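Long-range contact in group 3 allergen SMIPP-S YvT004A06 (Sarcoptes scabiei type hominis, PDB 3H7T), which belongs to the trypsin-like serine protease family but is an inactivated paralogue, so it probably does not work as a protease: residues A[16-25]-A[50-61]. Residues are numbered along the deposited sequence; the frame is centred on the assembly and turned at random.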
ATOM      1  N   VAL A  16       3.283   4.402   7.185  1.00 24.17           N
ATOM      2  CA  VAL A  16       4.190   3.639   8.032  1.00 22.60           C
ATOM      3  C   VAL A  16       5.040   2.658   7.231  1.00 22.03           C
ATOM      4  O   VAL A  16       4.727   2.320   6.078  1.00 20.19           O
ATOM      5  CB  VAL A  16       3.450   2.876   9.173  1.00 23.41           C
ATOM      6  CG1 VAL A  16       2.667   3.843  10.057  1.00 21.72           C
ATOM      7  CG2 VAL A  16       2.546   1.786   8.624  1.00 24.38           C
ATOM      8  N   GLY A  17       6.129   2.213   7.857  1.00 22.63           N
ATOM      9  CA  GLY A  17       6.965   1.167   7.312  1.00 23.67           C
ATOM     10  C   GLY A  17       6.603  -0.169   7.923  1.00 24.72           C
ATOM     11  O   GLY A  17       6.286  -0.257   9.115  1.00 25.02           O
ATOM     12  N   VAL A  18       6.616  -1.210   7.102  1.00 24.66           N
ATOM     13  CA  VAL A  18       6.335  -2.556   7.594  1.00 25.80           C
ATOM     14  C   VAL A  18       7.585  -3.403   7.419  1.00 26.75           C
ATOM     15  O   VAL A  18       7.905  -3.858   6.319  1.00 27.40           O
ATOM     16  CB  VAL A  18       5.109  -3.201   6.915  1.00 25.71           C
ATOM     17  CG1 VAL A  18       4.854  -4.611   7.472  1.00 26.82           C
ATOM     18  CG2 VAL A  18       3.870  -2.313   7.097  1.00 23.44           C
ATOM     19  N   LEU A  19       8.303  -3.578   8.523  1.00 26.63           N
ATOM     20  CA  LEU A  19       9.547  -4.333   8.524  1.00 27.27           C
ATOM     21  C   LEU A  19       9.240  -5.792   8.817  1.00 27.21           C
ATOM     22  O   LEU A  19       8.618  -6.125   9.832  1.00 27.23           O
ATOM     23  CB  LEU A  19      10.529  -3.741   9.549  1.00 27.05           C
ATOM     24  CG  LEU A  19      11.210  -2.428   9.127  1.00 27.12           C
ATOM     25  CD1 LEU A  19      10.299  -1.214   9.279  1.00 33.11           C
ATOM     26  CD2 LEU A  19      12.520  -2.211   9.886  1.00 33.43           C
ATOM     27  N   VAL A  20       9.656  -6.655   7.905  1.00 27.60           N
ATOM     28  CA  VAL A  20       9.356  -8.070   8.001  1.00 29.06           C
ATOM     29  C   VAL A  20      10.669  -8.824   8.045  1.00 30.37           C
ATOM     30  O   VAL A  20      11.508  -8.675   7.157  1.00 28.77           O
ATOM     31  CB  VAL A  20       8.493  -8.553   6.812  1.00 28.67           C
ATOM     32  CG1 VAL A  20       8.088  -9.996   7.001  1.00 31.07           C
ATOM     33  CG2 VAL A  20       7.244  -7.674   6.658  1.00 29.41           C
ATOM     34  N   ASP A  21      10.831  -9.637   9.086  1.00 32.22           N
ATOM     35  CA  ASP A  21      12.079 -10.334   9.343  1.00 33.82           C
ATOM     36  C   ASP A  21      12.514 -11.188   8.153  1.00 33.74           C
ATOM     37  O   ASP A  21      11.776 -12.073   7.711  1.00 33.96           O
ATOM     38  CB  ASP A  21      11.955 -11.179  10.614  1.00 34.99           C
ATOM     39  CG  ASP A  21      13.290 -11.433  11.276  1.00 38.41           C
ATOM     40  OD1 ASP A  21      14.301 -11.502  10.553  1.00 41.17           O
ATOM     41  OD2 ASP A  21      13.329 -11.569  12.519  1.00 45.98           O
ATOM     42  N   GLU A  22      13.708 -10.879   7.638  1.00 33.80           N
ATOM     43  CA  GLU A  22      14.343 -11.571   6.499  1.00 33.86           C
ATOM     44  C   GLU A  22      13.517 -11.577   5.201  1.00 33.75           C
ATOM     45  O   GLU A  22      13.757 -12.387   4.295  1.00 33.63           O
ATOM     46  CB  GLU A  22      14.784 -12.993   6.891  1.00 34.59           C
ATOM     47  N   LYS A  23      12.564 -10.649   5.109  1.00 32.28           N
ATOM     48  CA  LYS A  23      11.687 -10.534   3.952  1.00 31.57           C
ATOM     49  C   LYS A  23      11.691  -9.094   3.410  1.00 29.89           C
ATOM     50  O   LYS A  23      12.182  -8.185   4.089  1.00 28.73           O
ATOM     51  CB  LYS A  23      10.266 -10.963   4.341  1.00 31.59           C
ATOM     52  CG  LYS A  23      10.116 -12.456   4.678  1.00 36.49           C
ATOM     53  CD  LYS A  23       9.847 -13.290   3.435  1.00 37.01           C
ATOM     54  N   PRO A  24      11.146  -8.880   2.192  1.00 28.78           N
ATOM     55  CA  PRO A  24      11.067  -7.540   1.591  1.00 27.37           C
ATOM     56  C   PRO A  24      10.347  -6.512   2.460  1.00 26.37           C
ATOM     57  O   PRO A  24       9.372  -6.846   3.135  1.00 25.79           O
ATOM     58  CB  PRO A  24      10.267  -7.783   0.306  1.00 26.98           C
ATOM     59  CG  PRO A  24      10.585  -9.182  -0.054  1.00 30.09           C
ATOM     60  CD  PRO A  24      10.709  -9.923   1.241  1.00 29.81           C
ATOM     61  N   PHE A  25      10.845  -5.276   2.445  1.00 25.69           N
ATOM     62  CA  PHE A  25      10.176  -4.135   3.068  1.00 24.95           C
ATOM     63  C   PHE A  25       8.877  -3.806   2.319  1.00 25.04           C
ATOM     64  O   PHE A  25       8.777  -4.017   1.106  1.00 25.01           O
ATOM     65  CB  PHE A  25      11.106  -2.909   3.054  1.00 24.04           C
ATOM     66  CG  PHE A  25      10.503  -1.664   3.655  1.00 22.11           C
ATOM     67  CD1 PHE A  25      10.551  -1.441   5.026  1.00 24.25           C
ATOM     68  CD2 PHE A  25       9.919  -0.701   2.846  1.00 18.96           C
ATOM     69  CE1 PHE A  25      10.009  -0.287   5.583  1.00 20.04           C
ATOM     70  CE2 PHE A  25       9.366   0.454   3.385  1.00 22.66           C
ATOM     71  CZ  PHE A  25       9.407   0.663   4.759  1.00 23.42           C
ATOM     72  N   ASP A  50       7.641 -11.495  13.860  1.00 38.01           N
ATOM     73  CA  ASP A  50       8.625 -11.176  12.832  1.00 37.03           C
ATOM     74  C   ASP A  50       8.303  -9.871  12.094  1.00 35.60           C
ATOM     75  O   ASP A  50       8.987  -9.510  11.137  1.00 35.40           O
ATOM     76  CB  ASP A  50       8.741 -12.336  11.837  1.00 37.60           C
ATOM     77  CG  ASP A  50       9.529 -13.515  12.394  1.00 40.82           C
ATOM     78  OD1 ASP A  50      10.054 -13.422  13.525  1.00 46.47           O
ATOM     79  OD2 ASP A  50       9.631 -14.540  11.691  1.00 42.82           O
ATOM     80  N   ILE A  51       7.268  -9.165  12.547  1.00 34.25           N
ATOM     81  CA  ILE A  51       6.814  -7.948  11.871  1.00 32.65           C
ATOM     82  C   ILE A  51       6.872  -6.726  12.789  1.00 32.60           C
ATOM     83  O   ILE A  51       6.421  -6.773  13.935  1.00 32.72           O
ATOM     84  CB  ILE A  51       5.389  -8.129  11.281  1.00 32.34           C
ATOM     85  CG1 ILE A  51       5.385  -9.244  10.224  1.00 29.32           C
ATOM     86  CG2 ILE A  51       4.866  -6.814  10.679  1.00 29.34           C
ATOM     87  CD1 ILE A  51       3.989  -9.755   9.863  1.00 25.00           C
ATOM     88  N   SER A  52       7.441  -5.641  12.267  1.00 32.70           N
ATOM     89  CA  SER A  52       7.534  -4.370  12.975  1.00 33.09           C
ATOM     90  C   SER A  52       6.847  -3.264  12.175  1.00 32.58           C
ATOM     91  O   SER A  52       6.891  -3.254  10.944  1.00 32.17           O
ATOM     92  CB  SER A  52       9.004  -4.005  13.217  1.00 33.54           C
ATOM     93  OG  SER A  52       9.113  -2.866  14.058  1.00 38.80           O
ATOM     94  N   ILE A  53       6.206  -2.343  12.887  1.00 32.11           N
ATOM     95  CA  ILE A  53       5.589  -1.169  12.282  1.00 31.09           C
ATOM     96  C   ILE A  53       6.397   0.060  12.690  1.00 31.10           C
ATOM     97  O   ILE A  53       6.518   0.360  13.884  1.00 31.76           O
ATOM     98  CB  ILE A  53       4.098  -1.012  12.702  1.00 30.33           C
ATOM     99  CG1 ILE A  53       3.255  -2.161  12.143  1.00 32.28           C
ATOM    100  CG2 ILE A  53       3.523   0.318  12.225  1.00 30.58           C
ATOM    101  CD1 ILE A  53       3.127  -3.344  13.104  1.00 39.62           C
ATOM    102  N   HIS A  54       6.938   0.763  11.695  1.00 29.05           N
ATOM    103  CA  HIS A  54       7.778   1.942  11.922  1.00 28.21           C
ATOM    104  C   HIS A  54       6.994   3.187  11.531  1.00 27.69           C
ATOM    105  O   HIS A  54       6.608   3.340  10.371  1.00 28.07           O
ATOM    106  CB  HIS A  54       9.092   1.823  11.124  1.00 26.95           C
ATOM    107  CG  HIS A  54       9.994   3.015  11.246  1.00 30.92           C
ATOM    108  ND1 HIS A  54      10.678   3.318  12.402  1.00 33.80           N
ATOM    109  CD2 HIS A  54      10.343   3.964  10.345  1.00 30.60           C
ATOM    110  CE1 HIS A  54      11.399   4.409  12.213  1.00 34.65           C
ATOM    111  NE2 HIS A  54      11.208   4.823  10.973  1.00 33.45           N
ATOM    112  N   TYR A  55       6.749   4.062  12.509  1.00 27.42           N
ATOM    113  CA  TYR A  55       5.902   5.239  12.315  1.00 26.69           C
ATOM    114  C   TYR A  55       6.517   6.550  12.824  1.00 26.57           C
ATOM    115  O   TYR A  55       7.443   6.539  13.641  1.00 26.59           O
ATOM    116  CB  TYR A  55       4.513   5.016  12.937  1.00 26.86           C
ATOM    117  CG  TYR A  55       4.422   4.973  14.457  1.00 26.72           C
ATOM    118  CD1 TYR A  55       4.237   6.142  15.196  1.00 27.51           C
ATOM    119  CD2 TYR A  55       4.465   3.760  15.146  1.00 29.82           C
ATOM    120  CE1 TYR A  55       4.119   6.112  16.580  1.00 30.25           C
ATOM    121  CE2 TYR A  55       4.354   3.715  16.532  1.00 31.66           C
ATOM    122  CZ  TYR A  55       4.173   4.896  17.244  1.00 35.62           C
ATOM    123  OH  TYR A  55       4.052   4.864  18.618  1.00 33.16           O
ATOM    124  N   GLY A  56       5.993   7.667  12.319  1.00 25.36           N
ATOM    125  CA  GLY A  56       6.399   9.004  12.746  1.00 25.65           C
ATOM    126  C   GLY A  56       7.748   9.488  12.243  1.00 25.85           C
ATOM    127  O   GLY A  56       8.325  10.408  12.816  1.00 26.38           O
ATOM    128  N   SER A  57       8.245   8.884  11.166  1.00 23.91           N
ATOM    129  CA  SER A  57       9.534   9.277  10.601  1.00 23.58           C
ATOM    130  C   SER A  57       9.500   9.341   9.074  1.00 22.63           C
ATOM    131  O   SER A  57       8.824   8.538   8.433  1.00 22.82           O
ATOM    132  CB  SER A  57      10.627   8.305  11.060  1.00 22.35           C
ATOM    133  OG  SER A  57      11.891   8.673  10.539  1.00 25.78           O
ATOM    134  N   SER A  58      10.221  10.309   8.511  1.00 22.54           N
ATOM    135  CA  SER A  58      10.468  10.386   7.059  1.00 23.36           C
ATOM    136  C   SER A  58      11.443   9.301   6.586  1.00 22.81           C
ATOM    137  O   SER A  58      11.536   9.008   5.387  1.00 22.55           O
ATOM    138  CB  SER A  58      11.036  11.760   6.684  1.00 23.05           C
ATOM    139  OG  SER A  58      10.163  12.811   7.050  1.00 22.43           O
ATOM    140  N   TYR A  59      12.179   8.721   7.532  1.00 22.79           N
ATOM    141  CA  TYR A  59      13.190   7.724   7.230  1.00 23.29           C
ATOM    142  C   TYR A  59      12.619   6.313   7.276  1.00 23.66           C
ATOM    143  O   TYR A  59      11.716   6.027   8.061  1.00 23.95           O
ATOM    144  CB  TYR A  59      14.399   7.876   8.170  1.00 23.84           C
ATOM    145  CG  TYR A  59      15.027   9.243   8.069  1.00 25.53           C
ATOM    146  CD1 TYR A  59      15.826   9.583   6.977  1.00 23.34           C
ATOM    147  CD2 TYR A  59      14.801  10.212   9.054  1.00 27.41           C
ATOM    148  CE1 TYR A  59      16.392  10.854   6.870  1.00 24.31           C
ATOM    149  CE2 TYR A  59      15.365  11.479   8.954  1.00 27.18           C
ATOM    150  CZ  TYR A  59      16.160  11.791   7.864  1.00 26.47           C
ATOM    151  OH  TYR A  59      16.724  13.047   7.764  1.00 29.04           O
ATOM    152  N   ARG A  60      13.172   5.440   6.438  1.00 23.61           N
ATOM    153  CA  ARG A  60      12.633   4.095   6.238  1.00 24.22           C
ATOM    154  C   ARG A  60      12.709   3.205   7.475  1.00 24.55           C
ATOM    155  O   ARG A  60      11.773   2.441   7.748  1.00 23.01           O
ATOM    156  CB  ARG A  60      13.332   3.400   5.061  1.00 24.17           C
ATOM    157  CG  ARG A  60      12.656   2.095   4.655  1.00 24.18           C
ATOM    158  CD  ARG A  60      13.319   1.439   3.459  1.00 26.00           C
ATOM    159  NE  ARG A  60      14.667   0.910   3.713  1.00 21.60           N
ATOM    160  CZ  ARG A  60      14.934  -0.267   4.276  1.00 21.59           C
ATOM    161  NH1 ARG A  60      13.952  -1.051   4.695  1.00 21.52           N
ATOM    162  NH2 ARG A  60      16.201  -0.658   4.432  1.00 20.37           N
ATOM    163  N   THR A  61      13.827   3.290   8.201  1.00 24.94           N
ATOM    164  CA  THR A  61      14.104   2.346   9.289  1.00 25.88           C
ATOM    165  C   THR A  61      14.505   3.017  10.603  1.00 26.07           C
ATOM    166  O   THR A  61      14.648   2.339  11.612  1.00 25.67           O
ATOM    167  CB  THR A  61      15.226   1.325   8.910  1.00 25.71           C
ATOM    168  OG1 THR A  61      16.457   2.018   8.657  1.00 28.58           O
ATOM    169  CG2 THR A  61      14.851   0.503   7.690  1.00 27.77           C
TER
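Gly17 and His54 pair backbone to backbone in the seam that closes the N-terminal of the two beta barrels of the trypsin fold, where strand 16-20 meets strand 51-55 antiparallel. Two nearly straight bonds join them, Gly17 N to His54 O and His54 N to Gly17 O, each 2.8 Å. Leu19 and Ser52 form the next hydrogen-bonded pair, and Asp21 N, donating to Asp50 O at 2.8 Å, carries the pattern into the type II turn of Val20 to Lys23. There the two acidic side chains come close, Asp21 OD2 lying 3.9 Å from Asp50 OD1, which probably costs some repulsion.

On the face carrying Val18, Val20, Ile51 and Ile53 the contacts are mainly aliphatic: Val18 CG1 lies alongside Ile51 CG2 at 3.9 Å. Val16 packs on Ile53 CG2, its CG1 3.6 Å from Tyr55 CB. On the other face Leu19 CD1 rests on His54 CB and also meets the Phe25 ring at its edge. Arg60 runs across one face of that ring, opposite in direction to the Phe25 side chain. Its CG sits 3.8 Å from the ring centroid; the bend at chi3 (69°) and turn of chi4 (82°) stand the guanidinium nearly perpendicular to the ring, NH1 3.4 Å from Phe25 CD1, in an off-centre cation-pi contact. Thr61 CG2 covers one guanidinium face.

Strand 26-30 continues the sheet beyond 16-20, and strand 65-74 beyond 51-55. Val16, Val18 and Ile53 pack inside the barrel, against Val36 and Thr38 of strand 35-38 and Ile89 of strand 87-91.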